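Local atomic coordinates of extracellular sialidase/neuraminidase, putative (Aspergillus fumigatus, PDB entry 2XZI), a protein that probably hydrolyses the glycosidic bonds of terminal sialic acids on glycoconjugates, favouring deaminoneuraminic acid (KDN), and so works as a KDNase. Residues 239-244 and 254-259; 221-226 and 260-265. One frame throughout, in Å; residues are numbered along the deposited sequence. Where two conformers were deposited one is given.

Contact 1 (239-244 and 254-259); sequences KLYRND and VARGTL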
ATOM      1  N   LYS A 239      17.259  13.108   2.620  1.00 10.03           N
ATOM      2  CA  LYS A 239      17.712  11.965   1.838  1.00 10.20           C
ATOM      3  C   LYS A 239      16.552  10.983   1.591  1.00  9.62           C
ATOM      4  O   LYS A 239      15.488  11.107   2.217  1.00  9.54           O
ATOM      5  CB  LYS A 239      18.904  11.291   2.516  1.00 10.80           C
ATOM      6  CG  LYS A 239      20.137  12.222   2.610  1.00 12.64           C
ATOM      7  CD  LYS A 239      21.431  11.421   2.552  1.00 18.18           C
ATOM      8  CE  LYS A 239      22.655  12.338   2.474  1.00 20.38           C
ATOM      9  NZ  LYS A 239      23.945  11.576   2.357  1.00 22.24           N
ATOM     10  N   LEU A 240      16.754  10.040   0.671  1.00  8.83           N
ATOM     11  CA  LEU A 240      15.763   8.992   0.382  1.00  8.81           C
ATOM     12  C   LEU A 240      16.088   7.741   1.165  1.00  8.67           C
ATOM     13  O   LEU A 240      17.250   7.454   1.470  1.00  9.16           O
ATOM     14  CB  LEU A 240      15.734   8.646  -1.112  1.00  8.85           C
ATOM     15  CG  LEU A 240      15.386   9.777  -2.089  1.00  9.20           C
ATOM     16  CD1 LEU A 240      15.439   9.313  -3.542  1.00  9.71           C
ATOM     17  CD2 LEU A 240      14.020  10.376  -1.761  1.00 11.01           C
ATOM     18  N   TYR A 241      15.046   6.965   1.443  1.00  8.08           N
ATOM     19  CA  TYR A 241      15.142   5.774   2.278  1.00  7.56           C
ATOM     20  C   TYR A 241      14.216   4.737   1.661  1.00  6.80           C
ATOM     21  O   TYR A 241      13.007   4.982   1.577  1.00  6.52           O
ATOM     22  CB  TYR A 241      14.707   6.169   3.703  1.00  7.80           C
ATOM     23  CG  TYR A 241      14.406   5.098   4.744  1.00  8.46           C
ATOM     24  CD1 TYR A 241      13.135   4.534   4.836  1.00  7.51           C
ATOM     25  CD2 TYR A 241      15.353   4.723   5.694  1.00  9.04           C
ATOM     26  CE1 TYR A 241      12.832   3.604   5.815  1.00  9.68           C
ATOM     27  CE2 TYR A 241      15.056   3.779   6.680  1.00 10.97           C
ATOM     28  CZ  TYR A 241      13.791   3.228   6.735  1.00  9.46           C
ATOM     29  OH  TYR A 241      13.477   2.285   7.700  1.00  9.40           O
ATOM     30  N   ARG A 242      14.788   3.618   1.196  1.00  6.44           N
ATOM     31  CA  ARG A 242      14.006   2.465   0.759  1.00  6.53           C
ATOM     32  C   ARG A 242      13.937   1.465   1.898  1.00  6.64           C
ATOM     33  O   ARG A 242      14.952   1.174   2.547  1.00  7.90           O
ATOM     34  CB  ARG A 242      14.612   1.767  -0.467  1.00  6.40           C
ATOM     35  CG  ARG A 242      14.322   2.406  -1.822  1.00  6.64           C
ATOM     36  CD  ARG A 242      12.927   2.045  -2.408  1.00  7.16           C
ATOM     37  NE  ARG A 242      12.721   0.620  -2.707  1.00  6.56           N
ATOM     38  CZ  ARG A 242      12.368   0.112  -3.894  1.00  6.19           C
ATOM     39  NH1 ARG A 242      12.170   0.895  -4.946  1.00  6.11           N
ATOM     40  NH2 ARG A 242      12.205  -1.204  -4.033  1.00  7.49           N
ATOM     41  N   ASN A 243      12.742   0.950   2.159  1.00  6.67           N
ATOM     42  CA  ASN A 243      12.538  -0.067   3.183  1.00  6.85           C
ATOM     43  C   ASN A 243      11.681  -1.153   2.548  1.00  7.01           C
ATOM     44  O   ASN A 243      10.474  -0.984   2.327  1.00  7.26           O
ATOM     45  CB  ASN A 243      11.905   0.576   4.427  1.00  6.66           C
ATOM     46  CG  ASN A 243      11.657  -0.411   5.550  1.00  7.24           C
ATOM     47  OD1 ASN A 243      11.178  -1.518   5.312  1.00  7.96           O
ATOM     48  ND2 ASN A 243      11.951  -0.005   6.781  1.00  6.98           N
ATOM     49  N   ASP A 244      12.333  -2.253   2.180  1.00  7.04           N
ATOM     50  CA  ASP A 244      11.735  -3.260   1.321  1.00  6.61           C
ATOM     51  C   ASP A 244      11.432  -4.543   2.076  1.00  6.55           C
ATOM     52  O   ASP A 244      12.095  -4.885   3.075  1.00  6.89           O
ATOM     53  CB  ASP A 244      12.696  -3.595   0.171  1.00  6.97           C
ATOM     54  CG  ASP A 244      12.793  -2.489  -0.878  1.00  7.02           C
ATOM     55  OD1 ASP A 244      12.358  -1.352  -0.609  1.00  7.51           O
ATOM     56  OD2 ASP A 244      13.328  -2.753  -1.972  1.00  8.69           O
ATOM     57  N   VAL A 254      16.894  -2.322   4.172  1.00  8.44           N
ATOM     58  CA  VAL A 254      16.950  -0.864   4.105  1.00  9.11           C
ATOM     59  C   VAL A 254      18.134  -0.373   3.282  1.00  9.34           C
ATOM     60  O   VAL A 254      19.242  -0.912   3.388  1.00 10.05           O
ATOM     61  CB  VAL A 254      16.958  -0.216   5.544  1.00  9.11           C
ATOM     62  CG1 VAL A 254      17.275   1.273   5.504  1.00 10.92           C
ATOM     63  CG2 VAL A 254      15.618  -0.459   6.232  1.00 10.62           C
ATOM     64  N   ALA A 255      17.892   0.634   2.448  1.00  8.58           N
ATOM     65  CA  ALA A 255      18.966   1.352   1.771  1.00  8.58           C
ATOM     66  C   ALA A 255      18.666   2.835   1.778  1.00  8.62           C
ATOM     67  O   ALA A 255      17.486   3.240   1.806  1.00  8.51           O
ATOM     68  CB  ALA A 255      19.143   0.853   0.355  1.00  8.18           C
ATOM     69  N   ARG A 256      19.727   3.648   1.747  1.00  8.81           N
ATOM     70  CA  ARG A 256      19.603   5.111   1.768  1.00  9.07           C
ATOM     71  C   ARG A 256      20.302   5.709   0.565  1.00  8.85           C
ATOM     72  O   ARG A 256      21.274   5.138   0.054  1.00  9.78           O
ATOM     73  CB  ARG A 256      20.151   5.693   3.072  1.00  9.40           C
ATOM     74  CG  ARG A 256      19.277   5.347   4.247  1.00  9.65           C
ATOM     75  CD  ARG A 256      19.940   5.728   5.584  1.00 10.75           C
ATOM     76  NE  ARG A 256      19.105   5.342   6.718  1.00 10.26           N
ATOM     77  CZ  ARG A 256      19.133   4.146   7.307  1.00 11.68           C
ATOM     78  NH1 ARG A 256      19.971   3.200   6.889  1.00 11.23           N
ATOM     79  NH2 ARG A 256      18.322   3.897   8.323  1.00 11.57           N
ATOM     80  N   GLY A 257      19.779   6.828   0.079  1.00  8.53           N
ATOM     81  CA  GLY A 257      20.337   7.443  -1.104  1.00  9.04           C
ATOM     82  C   GLY A 257      19.717   8.773  -1.430  1.00  8.19           C
ATOM     83  O   GLY A 257      19.117   9.449  -0.563  1.00  8.60           O
ATOM     84  N   THR A 258      19.914   9.165  -2.679  1.00  9.01           N
ATOM     85  CA  THR A 258      19.357  10.398  -3.225  1.00  9.39           C
ATOM     86  C   THR A 258      18.962  10.076  -4.669  1.00  9.16           C
ATOM     87  O   THR A 258      19.129   8.937  -5.127  1.00  9.61           O
ATOM     88  CB  THR A 258      20.400  11.533  -3.244  1.00  9.79           C
ATOM     89  OG1 THR A 258      21.428  11.192  -4.176  1.00 10.95           O
ATOM     90  CG2 THR A 258      21.033  11.776  -1.854  1.00 10.99           C
ATOM     91  N   LEU A 259      18.469  11.074  -5.392  1.00 10.00           N
ATOM     92  CA  LEU A 259      18.190  10.891  -6.821  1.00 10.82           C
ATOM     93  C   LEU A 259      19.424  10.586  -7.677  1.00 12.16           C
ATOM     94  O   LEU A 259      19.299  10.169  -8.825  1.00 12.73           O
ATOM     95  CB  LEU A 259      17.429  12.089  -7.385  1.00 11.19           C
ATOM     96  CG  LEU A 259      15.993  12.254  -6.880  1.00 10.79           C
ATOM     97  CD1 LEU A 259      15.381  13.486  -7.495  1.00 11.53           C
ATOM     98  CD2 LEU A 259      15.150  11.017  -7.191  1.00 13.95           C
TER

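Contact 2 (221-226 and 260-265); sequences QRLSGA and EGFGAF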
ATOM      1  N   GLN A 221      15.154   4.827 -11.990  1.00  8.29           N
ATOM      2  CA  GLN A 221      16.373   4.761 -11.204  1.00  8.01           C
ATOM      3  C   GLN A 221      16.572   3.312 -10.769  1.00  7.53           C
ATOM      4  O   GLN A 221      15.855   2.803  -9.881  1.00  7.36           O
ATOM      5  CB  GLN A 221      16.280   5.689  -9.996  1.00  8.07           C
ATOM      6  CG  GLN A 221      17.484   5.594  -9.084  1.00  9.17           C
ATOM      7  CD  GLN A 221      17.338   6.423  -7.822  1.00  9.44           C
ATOM      8  OE1 GLN A 221      16.303   6.391  -7.150  1.00  8.88           O
ATOM      9  NE2 GLN A 221      18.400   7.138  -7.460  1.00 11.70           N
ATOM     10  N   ARG A 222      17.499   2.616 -11.415  1.00  7.65           N
ATOM     11  CA  ARG A 222      17.746   1.212 -11.068  1.00  8.05           C
ATOM     12  C   ARG A 222      18.456   1.108  -9.728  1.00  8.17           C
ATOM     13  O   ARG A 222      19.317   1.926  -9.404  1.00  8.65           O
ATOM     14  CB  ARG A 222      18.572   0.497 -12.143  1.00  8.09           C
ATOM     15  CG  ARG A 222      17.937   0.439 -13.533  1.00  8.26           C
ATOM     16  CD  ARG A 222      16.670  -0.422 -13.571  1.00  9.30           C
ATOM     17  NE  ARG A 222      16.917  -1.866 -13.481  1.00  9.51           N
ATOM     18  CZ  ARG A 222      17.258  -2.643 -14.517  1.00  8.08           C
ATOM     19  NH1 ARG A 222      17.462  -2.130 -15.722  1.00  8.85           N
ATOM     20  NH2 ARG A 222      17.418  -3.933 -14.341  1.00  7.51           N
ATOM     21  N   LEU A 223      18.063   0.105  -8.951  1.00  7.87           N
ATOM     22  CA  LEU A 223      18.620  -0.126  -7.625  1.00  8.80           C
ATOM     23  C   LEU A 223      19.148  -1.519  -7.451  1.00  9.88           C
ATOM     24  O   LEU A 223      18.380  -2.483  -7.525  1.00 11.84           O
ATOM     25  CB  LEU A 223      17.564   0.072  -6.540  1.00  8.42           C
ATOM     26  CG  LEU A 223      16.844   1.405  -6.495  1.00  7.75           C
ATOM     27  CD1 LEU A 223      15.601   1.290  -5.588  1.00  9.82           C
ATOM     28  CD2 LEU A 223      17.784   2.512  -6.049  1.00 10.83           C
ATOM     29  N   SER A 224      20.423  -1.597  -7.072  1.00 10.48           N
ATOM     30  CA  SER A 224      21.070  -2.868  -6.803  0.50 10.32           C
ATOM     31  C   SER A 224      20.710  -3.378  -5.405  1.00  9.74           C
ATOM     32  O   SER A 224      20.927  -2.697  -4.401  1.00 10.68           O
ATOM     33  CB  SER A 224      22.587  -2.716  -6.971  0.50 10.58           C
ATOM     34  OG  SER A 224      23.254  -3.943  -6.740  0.50 11.32           O
ATOM     35  N   GLY A 225      20.149  -4.576  -5.357  1.00  9.66           N
ATOM     36  CA  GLY A 225      19.773  -5.202  -4.095  1.00  9.56           C
ATOM     37  C   GLY A 225      18.365  -4.919  -3.591  1.00  9.97           C
ATOM     38  O   GLY A 225      18.024  -5.377  -2.501  1.00 11.05           O
ATOM     39  N   ALA A 226      17.563  -4.177  -4.360  1.00  9.98           N
ATOM     40  CA  ALA A 226      16.195  -3.839  -3.942  1.00  9.34           C
ATOM     41  C   ALA A 226      15.289  -5.050  -4.010  1.00  9.88           C
ATOM     42  O   ALA A 226      15.536  -5.993  -4.763  1.00 11.28           O
ATOM     43  CB  ALA A 226      15.622  -2.690  -4.777  1.00  9.38           C
ATOM     44  N   GLU A 260      20.607  10.770  -7.095  1.00 13.38           N
ATOM     45  CA  GLU A 260      21.849  10.444  -7.790  1.00 14.49           C
ATOM     46  C   GLU A 260      22.309   9.006  -7.582  1.00 14.10           C
ATOM     47  O   GLU A 260      23.221   8.540  -8.270  1.00 14.51           O
ATOM     48  CB  GLU A 260      22.967  11.400  -7.369  1.00 14.83           C
ATOM     49  CG  GLU A 260      22.754  12.839  -7.827  1.00 18.15           C
ATOM     50  CD  GLU A 260      23.761  13.823  -7.223  1.00 22.07           C
ATOM     51  OE1 GLU A 260      24.596  13.415  -6.382  1.00 26.74           O
ATOM     52  OE2 GLU A 260      23.701  15.016  -7.581  1.00 25.28           O
ATOM     53  N   GLY A 261      21.707   8.305  -6.620  1.00 13.23           N
ATOM     54  CA  GLY A 261      22.065   6.920  -6.357  1.00 13.05           C
ATOM     55  C   GLY A 261      21.869   6.464  -4.924  1.00 12.13           C
ATOM     56  O   GLY A 261      21.772   7.285  -4.000  1.00 12.29           O
ATOM     57  N   PHE A 262      21.824   5.144  -4.746  1.00 12.69           N
ATOM     58  CA  PHE A 262      21.661   4.537  -3.438  1.00 12.56           C
ATOM     59  C   PHE A 262      22.850   3.704  -3.040  1.00 13.26           C
ATOM     60  O   PHE A 262      23.557   3.161  -3.891  1.00 13.95           O
ATOM     61  CB  PHE A 262      20.428   3.630  -3.406  1.00 12.46           C
ATOM     62  CG  PHE A 262      19.141   4.365  -3.184  1.00 10.78           C
ATOM     63  CD1 PHE A 262      18.636   5.233  -4.143  1.00 10.08           C
ATOM     64  CD2 PHE A 262      18.425   4.171  -2.008  1.00 10.16           C
ATOM     65  CE1 PHE A 262      17.430   5.897  -3.922  1.00 10.11           C
ATOM     66  CE2 PHE A 262      17.230   4.833  -1.791  1.00  8.91           C
ATOM     67  CZ  PHE A 262      16.732   5.677  -2.737  1.00 10.32           C
ATOM     68  N   GLY A 263      23.043   3.593  -1.730  1.00 12.92           N
ATOM     69  CA  GLY A 263      23.985   2.641  -1.170  1.00 13.07           C
ATOM     70  C   GLY A 263      23.364   1.259  -1.117  1.00 13.66           C
ATOM     71  O   GLY A 263      22.249   1.031  -1.628  1.00 14.25           O
ATOM     72  N   ALA A 264      24.072   0.341  -0.471  1.00 13.69           N
ATOM     73  CA  ALA A 264      23.640  -1.046  -0.383  1.00 13.00           C
ATOM     74  C   ALA A 264      22.410  -1.250   0.500  1.00 12.53           C
ATOM     75  O   ALA A 264      22.179  -0.516   1.468  1.00 12.87           O
ATOM     76  CB  ALA A 264      24.775  -1.924   0.105  1.00 13.69           C
ATOM     77  N   PHE A 265      21.633  -2.264   0.136  1.00 12.24           N
ATOM     78  CA  PHE A 265      20.575  -2.774   1.002  1.00 12.53           C
ATOM     79  C   PHE A 265      21.165  -3.695   2.059  1.00 13.14           C
ATOM     80  O   PHE A 265      22.033  -4.522   1.759  1.00 13.96           O
ATOM     81  CB  PHE A 265      19.510  -3.525   0.206  1.00 11.87           C
ATOM     82  CG  PHE A 265      18.527  -2.620  -0.483  1.00 10.95           C
ATOM     83  CD1 PHE A 265      18.831  -2.062  -1.725  1.00 11.46           C
ATOM     84  CD2 PHE A 265      17.289  -2.326   0.110  1.00 10.81           C
ATOM     85  CE1 PHE A 265      17.925  -1.207  -2.380  1.00 10.70           C
ATOM     86  CE2 PHE A 265      16.379  -1.478  -0.548  1.00 10.12           C
ATOM     87  CZ  PHE A 265      16.695  -0.924  -1.785  1.00 10.51           C
TER
HETATM   88  O   HOH W   1      22.338  -3.850  -2.121  1.00 20.62           O

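Contact 1 (239-244 and 254-259)
Strands 240-244 and 250-258 form an antiparallel beta hairpin, in which L240 faces G257 and R242 faces A255 as hydrogen-bonded pairs. L240 N gives its hydrogen to G257 O at 2.7 Å and R242 N to A255 O at 2.8 Å; the return bonds run from G257 N and A255 N.

On one face of the sheet Y241, N243, V254 and R256 gather. With CG anti to the backbone N (chi1 167°), the Y241 ring swings over toward V254, whose CG1 touches Y241 CE2 at 3.5 Å, while its other branch, CG2, sits near N243 ND2 at 3.7 Å. The branched valine thus fills the angle between a ring and an amide. N243 ND2 also donates to Y241 OH at 2.9 Å, nearly in its own amide plane, which ties down the ring's far end; N243 OD1 takes a bond from R252. The R256 guanidinium lies alongside the ring, tilted 65° to it: its NE and NH2 come to the ring edge, while Y241 CD2 sits over a guanidinium face. R256 NE is held by D314 O.

On the other face L240 CD1 meets CD2 of L259, in the loop beyond strand 250-258, at 4.0 Å. Farther along, R242 folds back through its bent chain and grips the D244 carboxylate side-on: NE bonds to OD1 and NH2 to OD2, the latter at 2.8 Å. Arginine suits this place: NE and NH2, along one guanidinium edge, match both oxygens in a salt bridge. Such a hairpin forms the second and third strands of a blade in the sialidase beta-propeller.

Contact 2 (221-226 and 260-265)
F265 meets the turn 223-226 with one face and its edge. A226 CA lies over that face in a CH-pi contact, 3.8 Å from the ring centroid and 22° off the ring normal, while A226 CB touches F265 CZ at 3.6 Å. S224 O and L223 CB come in at the edge of the same ring. F265 CG is anti to its own carbonyl carbon (chi1 -80°), which directs the flat ring at the turn. A small alanine suits the site, since both its CA and its methyl can lie close to the aromatic ring.

F262, the second aromatic, receives L223 and Q221. L223 CD2 approaches F262 CD1 at 3.4 Å from an oblique direction. The extended Q221 chain crosses the phenylalanine at about a right angle, its amide plane turned 79° to the ring, with NE2 at the ring edge and OE1 3.5 Å from F262 CE1.

The next shell fixes these groups. L223 to A226 make a type II beta turn, and G225 has the positive phi expected of its third residue, a conformation glycine adopts easily. A water bridges the two segments, donating to S224 O at 2.9 Å and accepting from F265 N at 2.8 Å, and its oxygen lies in plane at the F265 ring edge. The Q221 amide is held at OE1 by N206 ND2, which helps to set its rotation. L240 also packs on F262, and D244 on F265.

This mixed apolar and water-bridged contact joins two neighbouring blades of the beta-propeller: Q221 and the turn after strand 217-222 meet F262 and F265 of segment 260-265 in the following blade.

Overall arrangement
The centres of contacts 1 and 2 lie about 8 Å apart, and contact 1 is nested within the chain loop that contact 2 closes. Strand 250-258 leads into 261-268 and pairs with it: R256 O lies 2.9 Å from G263 N, a probable hydrogen bond. A second probable hydrogen bond, Q221 NE2 to T258 O at 3.0 Å, ties the preceding blade to the hairpin. L259 of contact 1 and Q221 of contact 2 also line one nitrite site, their side chains each about 4 Å from the ion, which probably came from the crystallisation liquor; R210 and S219 complete it. The deamino-alpha-neuraminic acid pocket is built elsewhere, although R245, one of its residues, directly follows D244.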